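PDB 2EO4: HIT domain-containing protein from Sulfolobus tokodaii, which binds zinc and is probably a histidine triad nucleotide hydrolase or transferase, possibly with adenylylsulfatase activity. Local coordinates for residues A[17-22]-A[57-61]; A[32-38]-A[97-103]; A[39-45]-A[90-96]. One frame throughout, in Å; residues are numbered along the deposited sequence.

Contact 1 (A[17-22]-A[57-61])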
# COMPACT_ATOMS: atom_id res chain seq x y z
N TYR A 17 -6.49 -7.52 15.46
CA TYR A 17 -7.77 -7.12 14.88
C TYR A 17 -8.39 -8.29 14.14
O TYR A 17 -7.70 -9.07 13.48
CB TYR A 17 -7.62 -5.95 13.89
CG TYR A 17 -8.93 -5.59 13.22
CD1 TYR A 17 -9.83 -4.71 13.83
CD2 TYR A 17 -9.30 -6.16 12.00
CE1 TYR A 17 -11.06 -4.42 13.25
CE2 TYR A 17 -10.53 -5.87 11.41
CZ TYR A 17 -11.41 -5.00 12.04
OH TYR A 17 -12.63 -4.71 11.47
N GLU A 18 -9.71 -8.41 14.23
CA GLU A 18 -10.39 -9.47 13.52
C GLU A 18 -11.88 -9.23 13.42
O GLU A 18 -12.51 -8.76 14.37
CB GLU A 18 -10.13 -10.83 14.19
CG GLU A 18 -10.83 -12.01 13.50
CD GLU A 18 -10.49 -13.36 14.11
OE1 GLU A 18 -10.10 -13.42 15.30
OE2 GLU A 18 -10.62 -14.39 13.41
N ASP A 19 -12.43 -9.51 12.25
CA ASP A 19 -13.86 -9.42 12.02
C ASP A 19 -14.21 -10.61 11.15
O ASP A 19 -13.39 -11.51 10.98
CB ASP A 19 -14.29 -8.08 11.37
CG ASP A 19 -13.63 -7.81 10.03
OD1 ASP A 19 -13.49 -8.74 9.21
OD2 ASP A 19 -13.28 -6.64 9.79
N GLU A 20 -15.42 -10.65 10.60
CA GLU A 20 -15.83 -11.79 9.79
C GLU A 20 -15.02 -12.04 8.52
O GLU A 20 -14.89 -13.19 8.10
CB GLU A 20 -17.31 -11.66 9.43
CG GLU A 20 -18.23 -11.79 10.63
CD GLU A 20 -18.04 -13.09 11.38
OE1 GLU A 20 -18.22 -14.17 10.77
OE2 GLU A 20 -17.70 -13.04 12.58
N LYS A 21 -14.46 -11.00 7.93
CA LYS A 21 -13.71 -11.17 6.69
C LYS A 21 -12.26 -10.72 6.67
O LYS A 21 -11.54 -10.99 5.70
CB LYS A 21 -14.45 -10.46 5.55
CG LYS A 21 -15.84 -11.03 5.26
CD LYS A 21 -16.42 -10.43 3.99
CE LYS A 21 -17.79 -11.02 3.68
NZ LYS A 21 -18.32 -10.53 2.37
N PHE A 22 -11.81 -10.05 7.73
CA PHE A 22 -10.43 -9.57 7.78
C PHE A 22 -9.78 -9.78 9.13
O PHE A 22 -10.45 -10.08 10.12
CB PHE A 22 -10.38 -8.07 7.44
CG PHE A 22 -10.85 -7.75 6.06
CD1 PHE A 22 -12.21 -7.68 5.77
CD2 PHE A 22 -9.93 -7.56 5.03
CE1 PHE A 22 -12.65 -7.43 4.47
CE2 PHE A 22 -10.36 -7.31 3.73
CZ PHE A 22 -11.72 -7.24 3.44
N GLU A 57 -12.72 -2.79 1.34
CA GLU A 57 -12.84 -3.01 2.77
C GLU A 57 -11.46 -3.16 3.40
O GLU A 57 -11.23 -2.74 4.53
CB GLU A 57 -13.69 -4.25 3.06
CG GLU A 57 -14.00 -4.47 4.53
CD GLU A 57 -14.57 -3.23 5.21
OE1 GLU A 57 -15.44 -2.56 4.61
OE2 GLU A 57 -14.15 -2.93 6.35
N LEU A 58 -10.53 -3.76 2.65
CA LEU A 58 -9.17 -3.95 3.14
C LEU A 58 -8.55 -2.58 3.43
O LEU A 58 -7.89 -2.39 4.45
CB LEU A 58 -8.33 -4.67 2.08
CG LEU A 58 -6.83 -4.84 2.38
CD1 LEU A 58 -6.65 -5.68 3.64
CD2 LEU A 58 -6.14 -5.51 1.20
N ALA A 59 -8.78 -1.63 2.54
CA ALA A 59 -8.23 -0.28 2.72
C ALA A 59 -8.75 0.36 4.00
O ALA A 59 -8.01 1.06 4.70
CB ALA A 59 -8.59 0.59 1.52
N LYS A 60 -10.02 0.12 4.31
CA LYS A 60 -10.63 0.68 5.51
C LYS A 60 -10.08 0.03 6.77
O LYS A 60 -9.87 0.71 7.78
CB LYS A 60 -12.16 0.51 5.44
CG LYS A 60 -12.79 1.22 4.26
CD LYS A 60 -14.28 0.97 4.18
CE LYS A 60 -14.86 1.56 2.90
NZ LYS A 60 -16.33 1.36 2.79
N VAL A 61 -9.84 -1.27 6.72
CA VAL A 61 -9.29 -1.98 7.86
C VAL A 61 -7.85 -1.51 8.08
O VAL A 61 -7.42 -1.29 9.21
CB VAL A 61 -9.30 -3.51 7.64
CG1 VAL A 61 -8.55 -4.21 8.76
CG2 VAL A 61 -10.75 -4.02 7.60
O HOH W 1 -14.43 -5.28 7.80

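Contact 2 (A[32-38]-A[97-103]). With PO4 (phosphate ion), chain C.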
# COMPACT_ATOMS: atom_id res chain seq x y z
N SER A 32 10.25 -3.70 12.45
CA SER A 32 10.28 -2.69 13.50
C SER A 32 9.22 -3.05 14.53
O SER A 32 8.33 -3.87 14.27
CB SER A 32 10.00 -1.30 12.92
OG SER A 32 8.64 -1.17 12.52
N LEU A 33 9.31 -2.44 15.70
CA LEU A 33 8.38 -2.70 16.78
C LEU A 33 6.93 -2.41 16.38
O LEU A 33 6.60 -1.29 15.99
CB LEU A 33 8.76 -1.87 18.00
CG LEU A 33 7.92 -2.08 19.26
CD1 LEU A 33 8.79 -2.64 20.38
CD2 LEU A 33 7.29 -0.77 19.67
N GLY A 34 6.07 -3.42 16.48
CA GLY A 34 4.67 -3.23 16.13
C GLY A 34 4.32 -3.60 14.69
O GLY A 34 3.17 -3.46 14.28
N HIS A 35 5.31 -4.07 13.93
CA HIS A 35 5.11 -4.47 12.54
C HIS A 35 3.93 -5.44 12.49
O HIS A 35 3.94 -6.48 13.16
CB HIS A 35 6.39 -5.14 12.02
CG HIS A 35 6.35 -5.52 10.57
ND1 HIS A 35 7.45 -6.05 9.92
CD2 HIS A 35 5.36 -5.47 9.65
CE1 HIS A 35 7.13 -6.32 8.66
NE2 HIS A 35 5.86 -5.97 8.47
N THR A 36 2.91 -5.09 11.71
CA THR A 36 1.70 -5.89 11.60
C THR A 36 1.29 -6.13 10.16
O THR A 36 1.62 -5.35 9.26
CB THR A 36 0.54 -5.17 12.34
OG1 THR A 36 0.85 -5.11 13.73
CG2 THR A 36 -0.79 -5.90 12.14
N LEU A 37 0.58 -7.23 9.93
CA LEU A 37 0.10 -7.59 8.60
C LEU A 37 -1.42 -7.60 8.62
O LEU A 37 -2.03 -8.20 9.49
CB LEU A 37 0.63 -8.97 8.23
CG LEU A 37 2.12 -9.10 8.51
CD1 LEU A 37 2.56 -10.54 8.51
CD2 LEU A 37 2.89 -8.27 7.49
N VAL A 38 -2.03 -6.91 7.66
CA VAL A 38 -3.48 -6.86 7.57
C VAL A 38 -3.85 -7.75 6.40
O VAL A 38 -3.31 -7.60 5.30
CB VAL A 38 -3.99 -5.43 7.30
CG1 VAL A 38 -5.52 -5.43 7.25
CG2 VAL A 38 -3.50 -4.49 8.39
N VAL A 97 -1.09 -6.65 3.70
CA VAL A 97 -0.53 -5.30 3.70
C VAL A 97 0.33 -5.14 4.95
O VAL A 97 -0.12 -5.44 6.05
CB VAL A 97 -1.65 -4.23 3.74
CG1 VAL A 97 -1.04 -2.84 3.88
CG2 VAL A 97 -2.48 -4.32 2.46
N HIS A 98 1.56 -4.69 4.76
CA HIS A 98 2.47 -4.48 5.87
C HIS A 98 2.25 -3.09 6.46
O HIS A 98 2.08 -2.12 5.72
CB HIS A 98 3.93 -4.52 5.40
CG HIS A 98 4.38 -5.85 4.88
ND1 HIS A 98 5.05 -6.76 5.67
CD2 HIS A 98 4.30 -6.40 3.65
CE1 HIS A 98 5.36 -7.82 4.94
NE2 HIS A 98 4.92 -7.62 3.71
N ILE A 99 2.26 -3.00 7.79
CA ILE A 99 2.17 -1.72 8.48
C ILE A 99 3.44 -1.75 9.32
O ILE A 99 3.53 -2.50 10.30
CB ILE A 99 0.95 -1.60 9.42
CG1 ILE A 99 -0.35 -1.72 8.62
CG2 ILE A 99 0.96 -0.22 10.11
CD1 ILE A 99 -1.62 -1.71 9.50
N ILE A 100 4.42 -0.94 8.93
CA ILE A 100 5.71 -0.89 9.60
C ILE A 100 5.92 0.47 10.26
O ILE A 100 6.13 1.48 9.57
CB ILE A 100 6.84 -1.16 8.58
CG1 ILE A 100 6.61 -2.51 7.91
CG2 ILE A 100 8.20 -1.13 9.28
CD1 ILE A 100 7.58 -2.81 6.76
N PRO A 101 5.86 0.53 11.59
CA PRO A 101 6.05 1.78 12.33
C PRO A 101 7.45 2.38 12.24
O PRO A 101 8.44 1.66 12.16
CB PRO A 101 5.69 1.40 13.77
CG PRO A 101 4.74 0.24 13.60
CD PRO A 101 5.42 -0.55 12.50
N THR A 102 7.51 3.70 12.27
CA THR A 102 8.79 4.40 12.24
C THR A 102 8.77 5.51 13.29
O THR A 102 7.71 5.93 13.74
CB THR A 102 9.06 5.03 10.85
OG1 THR A 102 8.07 6.02 10.55
CG2 THR A 102 9.05 3.96 9.77
N TRP A 103 9.96 5.96 13.68
CA TRP A 103 10.10 7.02 14.67
C TRP A 103 11.22 7.94 14.23
O TRP A 103 12.17 7.51 13.57
CB TRP A 103 10.47 6.43 16.04
CG TRP A 103 9.41 5.55 16.63
CD1 TRP A 103 8.42 5.92 17.49
CD2 TRP A 103 9.23 4.16 16.38
NE1 TRP A 103 7.63 4.84 17.79
CE2 TRP A 103 8.10 3.74 17.12
CE3 TRP A 103 9.91 3.21 15.59
CZ2 TRP A 103 7.64 2.43 17.11
CZ3 TRP A 103 9.44 1.90 15.58
CH2 TRP A 103 8.32 1.52 16.33
P PO4 C . 5.88 -10.40 1.79
O1 PO4 C . 5.53 -10.47 3.23
O2 PO4 C . 5.36 -9.14 1.20
O3 PO4 C . 7.37 -10.43 1.66
O4 PO4 C . 5.30 -11.57 1.07

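Contact 3 (A[39-45]-A[90-96]). With ZN (zinc ion), chain B; PO4 (phosphate ion), chain C.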
# COMPACT_ATOMS: atom_id res chain seq x y z
N ILE A 39 -4.76 -8.68 6.63
CA ILE A 39 -5.13 -9.61 5.58
C ILE A 39 -6.61 -9.91 5.44
O ILE A 39 -7.37 -9.83 6.41
CB ILE A 39 -4.46 -10.99 5.81
CG1 ILE A 39 -5.04 -11.63 7.07
CG2 ILE A 39 -2.96 -10.84 5.96
CD1 ILE A 39 -4.62 -13.07 7.30
N PRO A 40 -7.04 -10.23 4.21
CA PRO A 40 -8.44 -10.58 3.99
C PRO A 40 -8.39 -12.05 4.43
O PRO A 40 -7.35 -12.70 4.24
CB PRO A 40 -8.60 -10.48 2.47
CG PRO A 40 -7.51 -9.52 2.06
CD PRO A 40 -6.36 -9.96 2.94
N LYS A 41 -9.45 -12.58 5.02
CA LYS A 41 -9.42 -13.98 5.43
C LYS A 41 -9.46 -14.89 4.20
O LYS A 41 -8.83 -15.95 4.19
CB LYS A 41 -10.59 -14.29 6.37
CG LYS A 41 -10.40 -13.68 7.75
CD LYS A 41 -11.49 -14.10 8.71
CE LYS A 41 -11.21 -13.58 10.11
NZ LYS A 41 -12.20 -14.09 11.10
N LYS A 42 -10.18 -14.47 3.17
CA LYS A 42 -10.26 -15.25 1.94
C LYS A 42 -8.89 -15.19 1.27
O LYS A 42 -8.24 -14.15 1.24
CB LYS A 42 -11.32 -14.69 1.00
CG LYS A 42 -11.40 -15.43 -0.32
CD LYS A 42 -12.57 -14.95 -1.17
CE LYS A 42 -12.66 -15.73 -2.47
NZ LYS A 42 -13.82 -15.31 -3.29
N HIS A 43 -8.46 -16.32 0.71
CA HIS A 43 -7.16 -16.43 0.07
C HIS A 43 -7.09 -15.88 -1.36
O HIS A 43 -7.81 -16.32 -2.25
CB HIS A 43 -6.72 -17.90 0.06
CG HIS A 43 -5.33 -18.11 -0.46
ND1 HIS A 43 -4.23 -18.20 0.36
CD2 HIS A 43 -4.86 -18.23 -1.73
CE1 HIS A 43 -3.14 -18.37 -0.37
NE2 HIS A 43 -3.50 -18.39 -1.64
N PHE A 44 -6.21 -14.90 -1.55
CA PHE A 44 -5.96 -14.28 -2.86
C PHE A 44 -4.43 -14.28 -2.97
O PHE A 44 -3.75 -13.92 -2.01
CB PHE A 44 -6.48 -12.84 -2.91
CG PHE A 44 -7.97 -12.73 -2.92
CD1 PHE A 44 -8.71 -13.14 -4.02
CD2 PHE A 44 -8.64 -12.20 -1.82
CE1 PHE A 44 -10.10 -13.03 -4.03
CE2 PHE A 44 -10.03 -12.09 -1.82
CZ PHE A 44 -10.76 -12.51 -2.93
N GLU A 45 -3.91 -14.68 -4.12
CA GLU A 45 -2.46 -14.74 -4.31
C GLU A 45 -1.75 -13.42 -4.05
O GLU A 45 -0.65 -13.39 -3.48
CB GLU A 45 -2.14 -15.20 -5.74
CG GLU A 45 -2.46 -16.66 -6.00
CD GLU A 45 -1.61 -17.60 -5.18
OE1 GLU A 45 -0.37 -17.58 -5.34
OE2 GLU A 45 -2.18 -18.37 -4.37
N GLN A 90 7.70 -10.49 -2.63
CA GLN A 90 6.64 -11.28 -2.02
C GLN A 90 7.12 -12.70 -1.75
O GLN A 90 7.74 -13.33 -2.61
CB GLN A 90 5.40 -11.31 -2.93
CG GLN A 90 4.27 -12.17 -2.35
CD GLN A 90 2.98 -12.08 -3.14
OE1 GLN A 90 2.99 -12.00 -4.37
NE2 GLN A 90 1.86 -12.12 -2.44
N VAL A 91 6.85 -13.19 -0.54
CA VAL A 91 7.25 -14.54 -0.14
C VAL A 91 6.07 -15.33 0.42
O VAL A 91 6.10 -16.56 0.45
CB VAL A 91 8.41 -14.53 0.89
CG1 VAL A 91 9.63 -13.88 0.28
CG2 VAL A 91 7.98 -13.81 2.16
N ILE A 92 5.04 -14.63 0.89
CA ILE A 92 3.84 -15.30 1.39
C ILE A 92 2.76 -14.93 0.37
O ILE A 92 2.37 -13.77 0.25
CB ILE A 92 3.41 -14.82 2.79
CG1 ILE A 92 4.52 -15.08 3.81
CG2 ILE A 92 2.14 -15.56 3.22
CD1 ILE A 92 4.18 -14.65 5.23
N PHE A 93 2.30 -15.93 -0.37
CA PHE A 93 1.32 -15.68 -1.41
C PHE A 93 -0.14 -15.72 -1.00
O PHE A 93 -0.96 -16.49 -1.52
CB PHE A 93 1.63 -16.62 -2.58
CG PHE A 93 2.99 -16.38 -3.16
CD1 PHE A 93 3.19 -15.35 -4.07
CD2 PHE A 93 4.10 -17.09 -2.69
CE1 PHE A 93 4.47 -15.02 -4.51
CE2 PHE A 93 5.38 -16.76 -3.12
CZ PHE A 93 5.57 -15.73 -4.03
N HIS A 94 -0.45 -14.85 -0.05
CA HIS A 94 -1.78 -14.62 0.50
C HIS A 94 -1.73 -13.12 0.71
O HIS A 94 -0.94 -12.63 1.52
CB HIS A 94 -1.96 -15.32 1.85
CG HIS A 94 -3.30 -15.07 2.49
ND1 HIS A 94 -4.20 -16.08 2.73
CD2 HIS A 94 -3.88 -13.93 2.93
CE1 HIS A 94 -5.29 -15.58 3.30
NE2 HIS A 94 -5.11 -14.27 3.43
N LEU A 95 -2.55 -12.38 -0.03
CA LEU A 95 -2.58 -10.93 0.04
C LEU A 95 -2.51 -10.37 1.46
O LEU A 95 -3.35 -10.68 2.30
CB LEU A 95 -3.85 -10.40 -0.65
CG LEU A 95 -4.21 -8.91 -0.51
CD1 LEU A 95 -3.05 -8.02 -0.93
CD2 LEU A 95 -5.44 -8.63 -1.36
N HIS A 96 -1.50 -9.55 1.71
CA HIS A 96 -1.35 -8.92 3.01
C HIS A 96 -0.68 -7.58 2.85
O HIS A 96 0.17 -7.39 1.98
CB HIS A 96 -0.55 -9.80 3.98
CG HIS A 96 0.82 -10.15 3.50
ND1 HIS A 96 1.05 -10.99 2.44
CD2 HIS A 96 2.04 -9.83 4.00
CE1 HIS A 96 2.35 -11.18 2.30
NE2 HIS A 96 2.97 -10.48 3.23
ZN ZN B . -4.04 -18.14 2.35
P PO4 C . 5.88 -10.40 1.79
O1 PO4 C . 5.53 -10.47 3.23
O2 PO4 C . 5.36 -9.14 1.20
O3 PO4 C . 7.37 -10.43 1.66
O4 PO4 C . 5.30 -11.57 1.07

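Contact 1 (A[17-22]-A[57-61])
Asp19 OD2 takes two hydrogen bonds, and one of them leads across the contact to Glu57. Tyr17 OH donates to Asp19 OD2 at 2.6 Å, on the anti side of the carboxylate. A water donates to Asp19 OD2 and also to Glu57 OE2. It thus spans two carboxylates whose oxygens, Asp19 OD2 and Glu57 OE2, are 5.1 Å apart.

The second oxygen serves the backbone. Phe22 N meets Asp19 OD1 at 2.6 Å on the syn side, tilted out of the carboxylate plane. Lys21 N reaches Asp19 OD1 at 2.8 Å, almost in line with its C-O bond. The bond from Lys21 makes an Asx turn. The chain also closes on itself here, since Asp19 N donates to Phe22 O. Four donors together fix the rotation of this carboxylate.

The apolar half of the contact rests on the Phe22 ring. Its CG stands anti to the carbonyl carbon (chi1 -62°), which sends the ring out to the helix 52-72. Phe22 CE1 comes within 3.3 Å of Glu57 CG, a tight approach. Phe22 CE2 lies 3.6 Å from Leu58 CA, close to the helix backbone. The Glu57 chain bends at chi2 (51°), so its methylenes lie against the ring while its carboxylate turns to the water. Val61 uses both branches. Val61 CG1 packs 3.7 Å from Tyr17 CE2, and Val61 CG2 sits 4.0 Å from Phe22 CG.

Tyr17 continues onto Leu64 and Val65 of the same helix, and Phe22 also touches Pro40 of strand 36-40. The contact therefore seats the turn between strands 15-18 and 22-26 on the helix. Its chemistry is divided: rings and methyls pack on the helix, while two like charges share a water that probably eases their repulsion.

Contact 2 (A[32-38]-A[97-103])
Thr36 and Ile99 form an antiparallel hydrogen-bonded pair, with Ile99 N to Thr36 O at 2.8 Å and Thr36 N to Ile99 O at 3.0 Å. Val38 and Val97 repeat the pattern, and Leu37 and His98 make the non-hydrogen-bonded pair between them. This ladder is the tightly packed part. On the face of Thr36, Val38, Val97 and Ile99, Val38 CG2 meets Ile99 CD1 at 3.5 Å, and helix 52-72 covers them.

On the face of Leu37 and His98, His98 meets His35 from the turn before the strand. His35 NE2 and His98 ND1 share a hydrogen bond of 3.0 Å near both ring planes, which stand at 45°. Ile100 CG1 sits over one face of the His35 ring, a CH-pi contact 3.7 Å from its centroid. On its far side His98 NE2 donates to phosphate O2 at 3.0 Å. This ion probably comes from the crystallisation liquor.

At the looser end, Ser32 to His35 form a type II turn with no ladder. Its single hydrogen bond across is Ser32 OG to Pro101 O, 2.9 Å. Ser32 and Trp103 there are partly exposed, as is His98 beside the phosphate. Leu33 CB packs on Trp103 CH2, while Leu33 O is buried without a polar partner. The whole is typical of the HIT fold, and the ion's place is consistent with a nucleotide phosphate bound beside the triad.

Contact 3 (A[39-45]-A[90-96])
Ile39 and His96 bring their CA atoms to 4.6 Å, and Glu45 and Phe93 bring theirs to 4.9 Å. Residues 39-40 end strand 36-40; from Lys41 on, and throughout 90-96, the chain is loop or turn. The two segments are joined by Leu95 N to Phe44 O at 2.8 Å. At the far end Gln90 NE2 donates to Glu45 O, while Gln90 OE1 is taken by Gly85 N.

The side chains centre on zinc. His43 ND1 binds it at 2.0 Å and His94 ND1 at 2.1 Å, with the two ring planes 82° apart. Cys1 and Cys4 complete the site. Each histidine is steadied at its second nitrogen. His94 NE2 donates to Pro40 O at 2.9 Å, in the ring plane, and His43 NE2 donates to Glu45 OE2 from above the carboxylate plane.

His96 is the predicted nucleotidyl-bearing histidine. Its ND1 donates to His94 O, and His96 NE2 meets phosphate O1 at 2.6 Å. Val91 N and Ile92 N both bond to phosphate O4, so the loop forms one wall around the ion. Helix 2-7 lies against Ile39 and Ile92. Leu95 and Phe44 face helix 52-72, and strand 77-84 borders Gln90 and Leu95.

From the N terminus, contact 1 opens first at 17-22 and closes at 57-61, bringing the first hairpin onto helix 52-72. Before it closes, the chain has begun contact 2 at 32-38 and contact 3 at 39-45, both using strand 36-40. These close in reverse order, contact 3 at 90-96 and contact 2 at 97-103. Contact 3 is thus nested inside contact 2, and contact 1 crosses both. Val38 of contact 2 packs on Leu58 and Val61 of contact 1, joining sheet to helix. Contacts 2 and 3 share the phosphate. Together the three tie the sheet to its helix, the zinc site and the histidine triad.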